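PDB 2J4X: mitogen, which acts as a bacterial superantigen of the staphylococcal/streptococcal toxin family, probably a toxin that over-stimulates T cells, and binds a zinc ion. Local coordinates for residues A[170-175]-A[192-197]; A[128-133]-A[137-142]; A[142-147]-A[202-207]; A[154-159]-A[181-186]. All coordinates share one frame; numbering follows the deposited sequence.

Contact 1. Residues A[170-175]-A[192-197]; sequences IHYKDN and ETIDMS. With ZN (zinc ion), chain B.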
# COMPACT_ATOMS: atom_id res chain seq x y z
N ILE A 170 -11.62 3.14 3.15
CA ILE A 170 -12.00 3.13 1.75
C ILE A 170 -13.52 3.18 1.88
O ILE A 170 -14.13 2.26 2.43
CB ILE A 170 -11.60 1.80 1.08
CG1 ILE A 170 -10.08 1.70 1.04
CG2 ILE A 170 -12.22 1.71 -0.33
CD1 ILE A 170 -9.55 0.34 0.66
N HIS A 171 -14.13 4.27 1.41
CA HIS A 171 -15.57 4.38 1.50
C HIS A 171 -16.18 3.99 0.18
O HIS A 171 -16.09 4.72 -0.81
CB HIS A 171 -16.01 5.79 1.87
CG HIS A 171 -17.35 5.85 2.56
ND1 HIS A 171 -17.63 6.72 3.59
CD2 HIS A 171 -18.47 5.12 2.37
CE1 HIS A 171 -18.87 6.53 4.01
NE2 HIS A 171 -19.40 5.56 3.28
N TYR A 172 -16.76 2.79 0.20
CA TYR A 172 -17.40 2.15 -0.94
C TYR A 172 -18.68 2.86 -1.36
O TYR A 172 -19.29 3.58 -0.55
CB TYR A 172 -17.67 0.67 -0.63
CG TYR A 172 -16.39 -0.15 -0.57
CD1 TYR A 172 -15.84 -0.55 0.65
CD2 TYR A 172 -15.69 -0.47 -1.74
CE1 TYR A 172 -14.62 -1.24 0.71
CE2 TYR A 172 -14.47 -1.16 -1.69
CZ TYR A 172 -13.94 -1.53 -0.46
OH TYR A 172 -12.72 -2.17 -0.40
N LYS A 173 -19.07 2.68 -2.62
CA LYS A 173 -20.27 3.29 -3.15
C LYS A 173 -21.51 2.69 -2.50
O LYS A 173 -22.56 3.34 -2.41
CB LYS A 173 -20.30 3.10 -4.65
CG LYS A 173 -19.27 3.94 -5.37
CD LYS A 173 -19.24 3.60 -6.85
CE LYS A 173 -18.26 4.46 -7.60
NZ LYS A 173 -18.22 4.13 -9.06
N ASP A 174 -21.40 1.45 -2.03
CA ASP A 174 -22.52 0.78 -1.37
C ASP A 174 -22.53 1.16 0.11
O ASP A 174 -23.07 0.44 0.94
CB ASP A 174 -22.40 -0.74 -1.50
CG ASP A 174 -21.33 -1.32 -0.61
OD1 ASP A 174 -21.18 -2.56 -0.61
OD2 ASP A 174 -20.64 -0.55 0.09
N ASN A 175 -21.89 2.27 0.44
CA ASN A 175 -21.84 2.79 1.80
C ASN A 175 -21.03 1.98 2.83
O ASN A 175 -20.87 2.41 3.98
CB ASN A 175 -23.27 3.01 2.30
CG ASN A 175 -23.33 3.93 3.50
OD1 ASN A 175 -22.72 5.01 3.50
ND2 ASN A 175 -24.07 3.51 4.54
N GLU A 192 -4.30 -8.66 -0.91
CA GLU A 192 -5.69 -8.23 -0.94
C GLU A 192 -5.77 -7.20 -2.06
O GLU A 192 -4.87 -6.37 -2.17
CB GLU A 192 -6.06 -7.59 0.40
CG GLU A 192 -7.54 -7.66 0.74
CD GLU A 192 -7.96 -6.75 1.90
OE1 GLU A 192 -7.14 -6.52 2.83
OE2 GLU A 192 -9.14 -6.28 1.88
N THR A 193 -6.79 -7.27 -2.90
CA THR A 193 -7.00 -6.31 -4.01
C THR A 193 -8.34 -5.55 -3.87
O THR A 193 -9.33 -6.10 -3.39
CB THR A 193 -6.97 -7.01 -5.39
OG1 THR A 193 -7.88 -8.11 -5.38
CG2 THR A 193 -5.58 -7.52 -5.72
N ILE A 194 -8.36 -4.29 -4.27
CA ILE A 194 -9.57 -3.48 -4.16
C ILE A 194 -10.14 -3.26 -5.55
O ILE A 194 -9.39 -3.04 -6.49
CB ILE A 194 -9.23 -2.09 -3.52
CG1 ILE A 194 -8.52 -2.30 -2.18
CG2 ILE A 194 -10.51 -1.26 -3.29
CD1 ILE A 194 -9.38 -2.94 -1.10
N ASP A 195 -11.45 -3.35 -5.69
CA ASP A 195 -12.10 -3.11 -6.99
C ASP A 195 -12.32 -1.62 -6.99
O ASP A 195 -13.22 -1.13 -6.29
CB ASP A 195 -13.46 -3.81 -7.06
CG ASP A 195 -14.09 -3.75 -8.46
OD1 ASP A 195 -13.86 -2.75 -9.19
OD2 ASP A 195 -14.83 -4.70 -8.81
N MET A 196 -11.54 -0.89 -7.76
CA MET A 196 -11.66 0.56 -7.74
C MET A 196 -13.01 1.11 -8.18
O MET A 196 -13.40 2.21 -7.75
CB MET A 196 -10.51 1.20 -8.52
CG MET A 196 -9.11 0.94 -7.93
SD MET A 196 -8.99 1.30 -6.14
CE MET A 196 -9.25 3.04 -6.12
N SER A 197 -13.73 0.36 -9.01
CA SER A 197 -15.04 0.81 -9.50
C SER A 197 -16.10 0.87 -8.41
O SER A 197 -17.09 1.60 -8.55
CB SER A 197 -15.54 -0.08 -10.67
OG SER A 197 -15.81 -1.41 -10.27
ZN ZN B . -17.01 8.85 3.49

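Contact 2. Residues A[128-133]-A[137-142]; sequences ITFQNK and FQEIDV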
# COMPACT_ATOMS: atom_id res chain seq x y z
N ILE A 128 -5.93 10.62 -5.25
CA ILE A 128 -4.94 9.60 -5.62
C ILE A 128 -5.49 9.04 -6.91
O ILE A 128 -6.66 8.66 -6.99
CB ILE A 128 -4.83 8.42 -4.59
CG1 ILE A 128 -4.42 8.94 -3.20
CG2 ILE A 128 -3.76 7.43 -5.06
CD1 ILE A 128 -4.40 7.83 -2.11
N THR A 129 -4.64 9.00 -7.92
CA THR A 129 -5.05 8.49 -9.23
C THR A 129 -4.61 7.04 -9.49
O THR A 129 -3.47 6.66 -9.20
CB THR A 129 -4.50 9.41 -10.36
OG1 THR A 129 -5.14 10.70 -10.29
CG2 THR A 129 -4.76 8.80 -11.72
N PHE A 130 -5.55 6.24 -10.01
CA PHE A 130 -5.34 4.82 -10.38
C PHE A 130 -5.77 4.60 -11.84
O PHE A 130 -6.68 5.25 -12.34
CB PHE A 130 -6.16 3.88 -9.49
CG PHE A 130 -5.92 4.07 -8.03
CD1 PHE A 130 -6.68 4.97 -7.30
CD2 PHE A 130 -4.93 3.35 -7.38
CE1 PHE A 130 -6.46 5.16 -5.93
CE2 PHE A 130 -4.71 3.54 -6.01
CZ PHE A 130 -5.47 4.44 -5.29
N GLN A 131 -5.10 3.67 -12.51
CA GLN A 131 -5.45 3.40 -13.90
C GLN A 131 -5.87 1.96 -14.19
O GLN A 131 -6.02 1.59 -15.37
CB GLN A 131 -4.31 3.82 -14.81
CG GLN A 131 -3.02 3.14 -14.53
CD GLN A 131 -1.88 3.78 -15.28
OE1 GLN A 131 -1.70 3.56 -16.49
NE2 GLN A 131 -1.10 4.60 -14.58
N ASN A 132 -6.06 1.16 -13.13
CA ASN A 132 -6.52 -0.24 -13.21
C ASN A 132 -7.73 -0.42 -12.32
O ASN A 132 -7.83 0.20 -11.25
CB ASN A 132 -5.42 -1.20 -12.79
CG ASN A 132 -4.34 -1.29 -13.81
OD1 ASN A 132 -4.61 -1.65 -14.96
ND2 ASN A 132 -3.10 -0.95 -13.43
N LYS A 133 -8.66 -1.27 -12.75
CA LYS A 133 -9.88 -1.53 -12.01
C LYS A 133 -9.55 -2.21 -10.69
O LYS A 133 -10.24 -2.03 -9.68
CB LYS A 133 -10.80 -2.42 -12.83
CG LYS A 133 -12.13 -2.73 -12.17
CD LYS A 133 -13.00 -3.56 -13.10
CE LYS A 133 -14.44 -3.30 -12.78
NZ LYS A 133 -14.74 -1.84 -12.93
N PHE A 137 -4.56 -3.48 -2.01
CA PHE A 137 -4.83 -2.62 -0.87
C PHE A 137 -3.47 -2.03 -0.43
O PHE A 137 -3.39 -0.87 0.01
CB PHE A 137 -5.44 -3.43 0.27
CG PHE A 137 -5.46 -2.69 1.59
CD1 PHE A 137 -6.35 -1.64 1.81
CD2 PHE A 137 -4.56 -3.02 2.61
CE1 PHE A 137 -6.32 -0.93 3.00
CE2 PHE A 137 -4.53 -2.30 3.80
CZ PHE A 137 -5.41 -1.27 3.99
N GLN A 138 -2.39 -2.82 -0.54
CA GLN A 138 -1.07 -2.35 -0.16
C GLN A 138 -0.70 -1.07 -0.89
O GLN A 138 -0.13 -0.15 -0.28
CB GLN A 138 -0.00 -3.40 -0.44
CG GLN A 138 1.39 -2.82 -0.20
CD GLN A 138 2.52 -3.81 -0.40
OE1 GLN A 138 3.67 -3.51 -0.11
NE2 GLN A 138 2.18 -5.00 -0.88
N GLU A 139 -1.01 -1.01 -2.19
CA GLU A 139 -0.72 0.17 -3.01
C GLU A 139 -1.47 1.40 -2.51
O GLU A 139 -0.88 2.47 -2.35
CB GLU A 139 -1.09 -0.05 -4.48
CG GLU A 139 -0.84 1.22 -5.32
CD GLU A 139 -1.22 1.10 -6.77
OE1 GLU A 139 -1.19 -0.01 -7.33
OE2 GLU A 139 -1.54 2.14 -7.37
N ILE A 140 -2.78 1.27 -2.30
CA ILE A 140 -3.60 2.37 -1.78
C ILE A 140 -3.06 2.82 -0.41
O ILE A 140 -2.82 4.00 -0.19
CB ILE A 140 -5.06 1.94 -1.54
CG1 ILE A 140 -5.69 1.50 -2.87
CG2 ILE A 140 -5.84 3.07 -0.90
CD1 ILE A 140 -7.12 1.01 -2.72
N ASP A 141 -2.84 1.86 0.50
CA ASP A 141 -2.38 2.17 1.85
C ASP A 141 -1.05 2.90 1.86
O ASP A 141 -0.91 3.92 2.54
CB ASP A 141 -2.30 0.87 2.67
CG ASP A 141 -2.18 1.14 4.17
OD1 ASP A 141 -2.80 2.10 4.66
OD2 ASP A 141 -1.48 0.37 4.87
N VAL A 142 -0.08 2.38 1.12
CA VAL A 142 1.24 2.98 1.02
C VAL A 142 1.23 4.37 0.36
O VAL A 142 1.91 5.28 0.82
CB VAL A 142 2.21 2.05 0.23
CG1 VAL A 142 3.50 2.82 -0.14
CG2 VAL A 142 2.51 0.79 1.07

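Contact 3. Residues A[142-147]-A[202-207]; sequences VRLRKS and FDVYLN. With ZN (zinc ion), chain B.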
# COMPACT_ATOMS: atom_id res chain seq x y z
N VAL A 142 -0.08 2.38 1.12
CA VAL A 142 1.24 2.98 1.02
C VAL A 142 1.23 4.37 0.36
O VAL A 142 1.91 5.28 0.82
CB VAL A 142 2.21 2.05 0.23
CG1 VAL A 142 3.50 2.82 -0.14
CG2 VAL A 142 2.51 0.79 1.07
N ARG A 143 0.51 4.54 -0.73
CA ARG A 143 0.45 5.84 -1.37
C ARG A 143 -0.30 6.86 -0.46
O ARG A 143 0.06 8.05 -0.38
CB ARG A 143 -0.23 5.72 -2.74
CG ARG A 143 0.54 4.86 -3.74
CD ARG A 143 -0.21 4.75 -5.07
NE ARG A 143 -0.37 6.04 -5.73
CZ ARG A 143 -1.09 6.24 -6.83
NH1 ARG A 143 -1.71 5.22 -7.39
NH2 ARG A 143 -1.19 7.44 -7.37
N LEU A 144 -1.34 6.39 0.23
CA LEU A 144 -2.10 7.27 1.10
C LEU A 144 -1.24 7.72 2.25
O LEU A 144 -1.27 8.90 2.62
CB LEU A 144 -3.37 6.57 1.64
CG LEU A 144 -4.28 7.42 2.53
CD1 LEU A 144 -5.73 7.03 2.34
CD2 LEU A 144 -3.86 7.28 3.98
N ARG A 145 -0.46 6.80 2.82
CA ARG A 145 0.40 7.16 3.95
C ARG A 145 1.51 8.11 3.50
O ARG A 145 1.78 9.09 4.18
CB ARG A 145 1.02 5.91 4.59
CG ARG A 145 0.01 5.07 5.35
CD ARG A 145 0.61 3.78 5.85
NE ARG A 145 -0.42 2.86 6.30
CZ ARG A 145 -0.50 2.33 7.51
NH1 ARG A 145 0.40 2.62 8.44
NH2 ARG A 145 -1.47 1.48 7.79
N LYS A 146 2.14 7.83 2.36
CA LYS A 146 3.22 8.67 1.82
C LYS A 146 2.72 10.09 1.52
O LYS A 146 3.43 11.07 1.76
CB LYS A 146 3.82 8.02 0.57
CG LYS A 146 4.83 6.93 0.88
CD LYS A 146 5.33 6.26 -0.42
CE LYS A 146 6.39 5.19 -0.19
NZ LYS A 146 7.71 5.77 0.11
N SER A 147 1.51 10.20 1.01
CA SER A 147 0.92 11.50 0.73
C SER A 147 0.73 12.28 2.06
O SER A 147 0.95 13.49 2.14
CB SER A 147 -0.42 11.29 0.00
OG SER A 147 -1.18 12.48 -0.04
N PHE A 202 -11.82 8.11 -0.19
CA PHE A 202 -11.02 7.68 0.95
C PHE A 202 -11.23 8.68 2.08
O PHE A 202 -11.27 9.89 1.83
CB PHE A 202 -9.52 7.64 0.60
CG PHE A 202 -9.17 6.67 -0.48
CD1 PHE A 202 -8.18 6.98 -1.41
CD2 PHE A 202 -9.85 5.45 -0.59
CE1 PHE A 202 -7.86 6.09 -2.44
CE2 PHE A 202 -9.55 4.56 -1.62
CZ PHE A 202 -8.55 4.88 -2.55
N ASP A 203 -11.38 8.19 3.31
CA ASP A 203 -11.57 9.04 4.49
C ASP A 203 -10.44 8.88 5.48
O ASP A 203 -10.12 7.76 5.89
CB ASP A 203 -12.88 8.71 5.20
CG ASP A 203 -14.10 9.19 4.44
OD1 ASP A 203 -14.14 10.39 4.04
OD2 ASP A 203 -15.02 8.37 4.26
N VAL A 204 -9.83 9.99 5.88
CA VAL A 204 -8.73 9.96 6.82
C VAL A 204 -9.20 10.57 8.15
O VAL A 204 -9.69 11.68 8.16
CB VAL A 204 -7.54 10.76 6.28
CG1 VAL A 204 -6.37 10.65 7.22
CG2 VAL A 204 -7.18 10.26 4.89
N TYR A 205 -9.06 9.83 9.25
CA TYR A 205 -9.50 10.31 10.57
C TYR A 205 -8.36 10.56 11.53
O TYR A 205 -7.99 9.67 12.29
CB TYR A 205 -10.47 9.33 11.21
CG TYR A 205 -11.70 9.16 10.39
CD1 TYR A 205 -11.81 8.14 9.44
CD2 TYR A 205 -12.75 10.06 10.51
CE1 TYR A 205 -12.93 8.03 8.62
CE2 TYR A 205 -13.87 9.98 9.70
CZ TYR A 205 -13.95 8.96 8.76
OH TYR A 205 -15.08 8.91 7.99
N LEU A 206 -7.83 11.78 11.49
CA LEU A 206 -6.71 12.16 12.34
C LEU A 206 -7.06 12.36 13.81
O LEU A 206 -8.08 12.95 14.16
CB LEU A 206 -6.05 13.42 11.77
CG LEU A 206 -5.65 13.29 10.30
CD1 LEU A 206 -4.90 14.53 9.86
CD2 LEU A 206 -4.79 12.04 10.10
N ASN A 207 -6.21 11.81 14.68
CA ASN A 207 -6.37 11.90 16.11
C ASN A 207 -7.72 11.37 16.55
O ASN A 207 -8.39 11.99 17.37
CB ASN A 207 -6.19 13.34 16.58
CG ASN A 207 -4.78 13.83 16.38
OD1 ASN A 207 -4.56 14.91 15.83
ND2 ASN A 207 -3.80 13.06 16.81
ZN ZN B . -17.01 8.85 3.49

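Contact 4. Residues A[154-159]-A[181-186]; sequences IKLYEH and DLFTHP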
# COMPACT_ATOMS: atom_id res chain seq x y z
N ILE A 154 0.30 18.01 8.10
CA ILE A 154 0.24 16.77 8.85
C ILE A 154 1.57 16.11 9.25
O ILE A 154 1.72 15.70 10.42
CB ILE A 154 -0.67 15.74 8.11
CG1 ILE A 154 -2.06 16.37 7.88
CG2 ILE A 154 -0.79 14.45 8.94
CD1 ILE A 154 -2.89 15.74 6.74
N LYS A 155 2.54 16.02 8.33
CA LYS A 155 3.84 15.39 8.65
C LYS A 155 3.63 14.07 9.40
O LYS A 155 4.12 13.89 10.52
CB LYS A 155 4.71 16.31 9.53
CG LYS A 155 5.12 17.63 8.90
CD LYS A 155 5.94 18.46 9.90
CE LYS A 155 6.25 19.88 9.37
NZ LYS A 155 5.16 20.89 9.63
N LEU A 156 2.89 13.15 8.79
CA LEU A 156 2.62 11.87 9.42
C LEU A 156 3.92 11.17 9.78
O LEU A 156 4.87 11.16 8.99
CB LEU A 156 1.77 11.00 8.47
CG LEU A 156 1.19 9.66 8.94
CD1 LEU A 156 0.34 9.86 10.18
CD2 LEU A 156 0.38 9.03 7.81
N TYR A 157 3.96 10.62 11.00
CA TYR A 157 5.11 9.86 11.55
C TYR A 157 6.34 10.67 11.95
O TYR A 157 7.37 10.12 12.35
CB TYR A 157 5.51 8.69 10.62
CG TYR A 157 4.35 7.78 10.20
CD1 TYR A 157 3.31 7.47 11.10
CD2 TYR A 157 4.26 7.28 8.90
CE1 TYR A 157 2.20 6.68 10.69
CE2 TYR A 157 3.16 6.49 8.49
CZ TYR A 157 2.15 6.21 9.38
OH TYR A 157 1.07 5.49 8.95
N GLU A 158 6.24 11.99 11.82
CA GLU A 158 7.34 12.86 12.23
C GLU A 158 7.23 13.04 13.75
O GLU A 158 6.13 13.02 14.31
CB GLU A 158 7.27 14.23 11.53
CG GLU A 158 7.84 14.23 10.11
CD GLU A 158 9.24 13.60 10.04
OE1 GLU A 158 9.54 12.94 9.01
OE2 GLU A 158 10.04 13.76 10.99
N HIS A 159 8.37 13.18 14.42
CA HIS A 159 8.42 13.37 15.86
C HIS A 159 7.47 14.50 16.25
O HIS A 159 6.74 14.43 17.25
CB HIS A 159 9.85 13.72 16.24
CG HIS A 159 10.07 13.85 17.71
ND1 HIS A 159 10.03 12.77 18.57
CD2 HIS A 159 10.35 14.94 18.48
CE1 HIS A 159 10.27 13.19 19.80
NE2 HIS A 159 10.47 14.50 19.77
N ASP A 181 -5.86 1.07 10.66
CA ASP A 181 -5.17 1.86 11.68
C ASP A 181 -3.90 2.39 11.05
O ASP A 181 -3.07 1.61 10.59
CB ASP A 181 -4.83 0.97 12.88
CG ASP A 181 -4.43 1.76 14.09
OD1 ASP A 181 -3.90 2.87 13.94
OD2 ASP A 181 -4.62 1.27 15.21
N LEU A 182 -3.75 3.72 11.02
CA LEU A 182 -2.58 4.38 10.44
C LEU A 182 -1.31 4.21 11.23
O LEU A 182 -0.24 4.59 10.78
CB LEU A 182 -2.84 5.88 10.30
CG LEU A 182 -3.68 6.36 9.12
CD1 LEU A 182 -3.90 7.89 9.19
CD2 LEU A 182 -2.96 5.96 7.81
N PHE A 183 -1.44 3.65 12.44
CA PHE A 183 -0.30 3.42 13.31
C PHE A 183 0.01 1.94 13.48
O PHE A 183 0.55 1.52 14.51
CB PHE A 183 -0.54 4.11 14.67
CG PHE A 183 -0.30 5.59 14.61
CD1 PHE A 183 -1.24 6.43 14.01
CD2 PHE A 183 0.93 6.13 14.98
CE1 PHE A 183 -0.94 7.77 13.77
CE2 PHE A 183 1.23 7.46 14.74
CZ PHE A 183 0.29 8.28 14.13
N THR A 184 -0.33 1.17 12.46
CA THR A 184 -0.08 -0.27 12.40
C THR A 184 0.55 -0.57 11.04
O THR A 184 0.56 0.27 10.14
CB THR A 184 -1.40 -1.12 12.54
OG1 THR A 184 -2.25 -0.92 11.41
CG2 THR A 184 -2.16 -0.75 13.77
N HIS A 185 1.12 -1.77 10.91
CA HIS A 185 1.71 -2.22 9.65
C HIS A 185 0.86 -3.40 9.17
O HIS A 185 1.03 -4.52 9.65
CB HIS A 185 3.16 -2.69 9.84
CG HIS A 185 3.86 -2.95 8.54
ND1 HIS A 185 3.21 -3.45 7.44
CD2 HIS A 185 5.15 -2.75 8.17
CE1 HIS A 185 4.06 -3.54 6.43
NE2 HIS A 185 5.24 -3.12 6.85
N PRO A 186 -0.06 -3.16 8.23
CA PRO A 186 -0.88 -4.29 7.77
C PRO A 186 -0.05 -5.45 7.24
O PRO A 186 1.13 -5.28 6.93
CB PRO A 186 -1.76 -3.66 6.68
CG PRO A 186 -1.90 -2.24 7.13
CD PRO A 186 -0.49 -1.90 7.59

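Contact 1. Residues A[170-175]-A[192-197]
I170 and I194 meet tip to tip, with the two CD1 methyls 3.7 Å apart. Y172 comes at I194 differently. Its side chain lies roughly perpendicular to the isoleucine, and its OH is 3.5 Å from I194 CD1. I194 CG2 approaches the ring obliquely. Within its own strand, Y172 is backed by I170. The CG2 branch of I170 sits 3.7 Å above one ring face, displaced toward the rim. I170 thus uses one branch for I194 and the other for Y172. V199 touches all three side chains, and F137 of helix 137-150 touches both isoleucines.

The polar bond is at the other end. K173 is fully extended beyond CG, which carries NZ to S197 O at 2.8 Å. The C=O...N angle is 151°, and the amine is tilted 23° from the carbonyl plane. S197 is held in turn by D195. The bond from S197 N to D195 OD1, 3.1 Å, closes an Asx turn. S197 OG adds a second bond to the same oxygen at 2.6 Å, from the same face of the carboxylate.

H171 takes no part in this packing. Its ND1 binds the zinc ion at 2.2 Å, and its NE2 makes a weak bond to N175 OD1. H201 and D203 complete the protein ligands. Strand 166-172 therefore has two roles in the beta-grasp domain: I170 packs toward I194, while H171 supplies one ligand of the zinc site.

Contact 2. Residues A[128-133]-A[137-142]
E139 OE2 lies at the edge of the F130 ring and also forms a salt bridge with R143 NH1, one helical turn on. The oxygen is 3.6 Å from F130 CD2 and 3.7 Å from F130 CE2, near the ring plane. It probably gains a little from the polarised C-H edge of the ring. E139 reaches this place because its CG is anti to the backbone N (chi1 177°) and the chain stays extended. The side chains of E139 and F130 run alongside each other, pointing opposite ways, and the carboxylate is turned 38° against the ring. R143 also makes a cation-pi contact with F130 and bonds to T129 O, so the same guanidinium ties the acid, the ring and the strand backbone together.

In the beta-grasp domain this is where edge strand 126-132 passes, through the short strand 134-136, into helix 137-150, which packs across the sheet. I140 supplies the apolar part of the join. Its CG1 is 3.8 Å from F130 CZ and 3.9 Å from F130 CE2, approaching the ring obliquely, and its side chain is set nearly square to that of F130. Both also touch F202 of strand 199-206. Q138, next to E139, bonds to L77 N and D93 O of the OB-fold part of the chain.

Contact 3. Residues A[142-147]-A[202-207]
L144 reaches from helix 137-150 to F202 and V204 on strand 199-206, in the helix-over-sheet core of the beta-grasp domain. The apolar contact is made by one methyl. L144 CD1 lies 4.2 Å from F202 CB and 4.4 Å from V204 CG2. It approaches the F202 ring only obliquely. L144 is directed toward the strand, and with CG anti to its own N (chi1 -178°) the side chain carries CD1 up to both residues. F202 and V204, two residues apart, direct their CB atoms back toward the helix. No hydrogen bond links the two segments, and all three touching residues are buried. F202 extends the core further by packing on I128 and F130 of strand 126-132.

Polar bonds serve the helix itself. Beside its regular backbone bonds, R145 NE adds a salt bridge to D141, one turn earlier.

Metal binding belongs to the other side of the strand. D203 follows F202 in the sequence. Its CB points away from the helix, and its carboxylate joins H171 and H201 at the zinc ion. D203 binds monodentately: OD2 is 2.2 Å from the zinc, while OD1 stays 3.3 Å from it.

Contact 4. Residues A[154-159]-A[181-186]
Y157 packs against L182 and F183 where two loops of the beta-grasp domain meet. Segment 154-159 follows helix 137-150 and holds a type II turn, K155 to E158. Segment 181-186 follows strand 177-181 and starts with a type I turn, D181 to T184.

At CB of Y157 the first torsion (chi1 -52°) sets CG beside the backbone N, which helps send the ring toward L182 and F183. Beyond it the ring is backed by its neighbour: L156 CG sits 3.4 Å above the plane, over the ring centre. CD1 comes next and lies 4.2 Å from F183 CE2. CE1 stands over one face of the F183 ring, offset toward its rim. The pair is T-shaped, with the edge of Y157 toward the face of F183, centroids 5.6 Å apart and planes at 83°. Farther out, CE1 and CZ pass L182 O, which lies at the ring edge, in its plane. The tip is OH, which donates to L182 O. The modelled distance of 2.4 Å is very short, so its exact length is doubtful. R145 NH1 adds a weak bond to the same OH and a sound one to T184 O.

L156 also contributes across the contact, with CD1 4.3 Å from F183 CZ. L10 of helix 7-14 touches both aromatic residues, so the N-terminal helix packs on this pair. The turn that presents F183 is an Asx turn: F183 N donates to D181 OD1 at 3.0 Å, meeting it from 40° above the carboxylate plane.

From the N terminus, contact 2 comes first and closes a short loop, joining edge strand 126-132 to the start of helix 137-150. Contact 3 opens at V142, which it shares with contact 2, and closes only at strand 199-206. It spans both remaining contacts. Contact 4 opens at 154-159 and contact 1 at 170-175; they close at 181-186 and 192-197 in that order, so the two cross without touching. M196 of contact 1 packs on F130 of contact 2 and F202 of contact 3, while R145 of contact 3 bonds to the loop of contact 4. Together they tie the helix, the five-stranded sheet and their connecting loops into one domain.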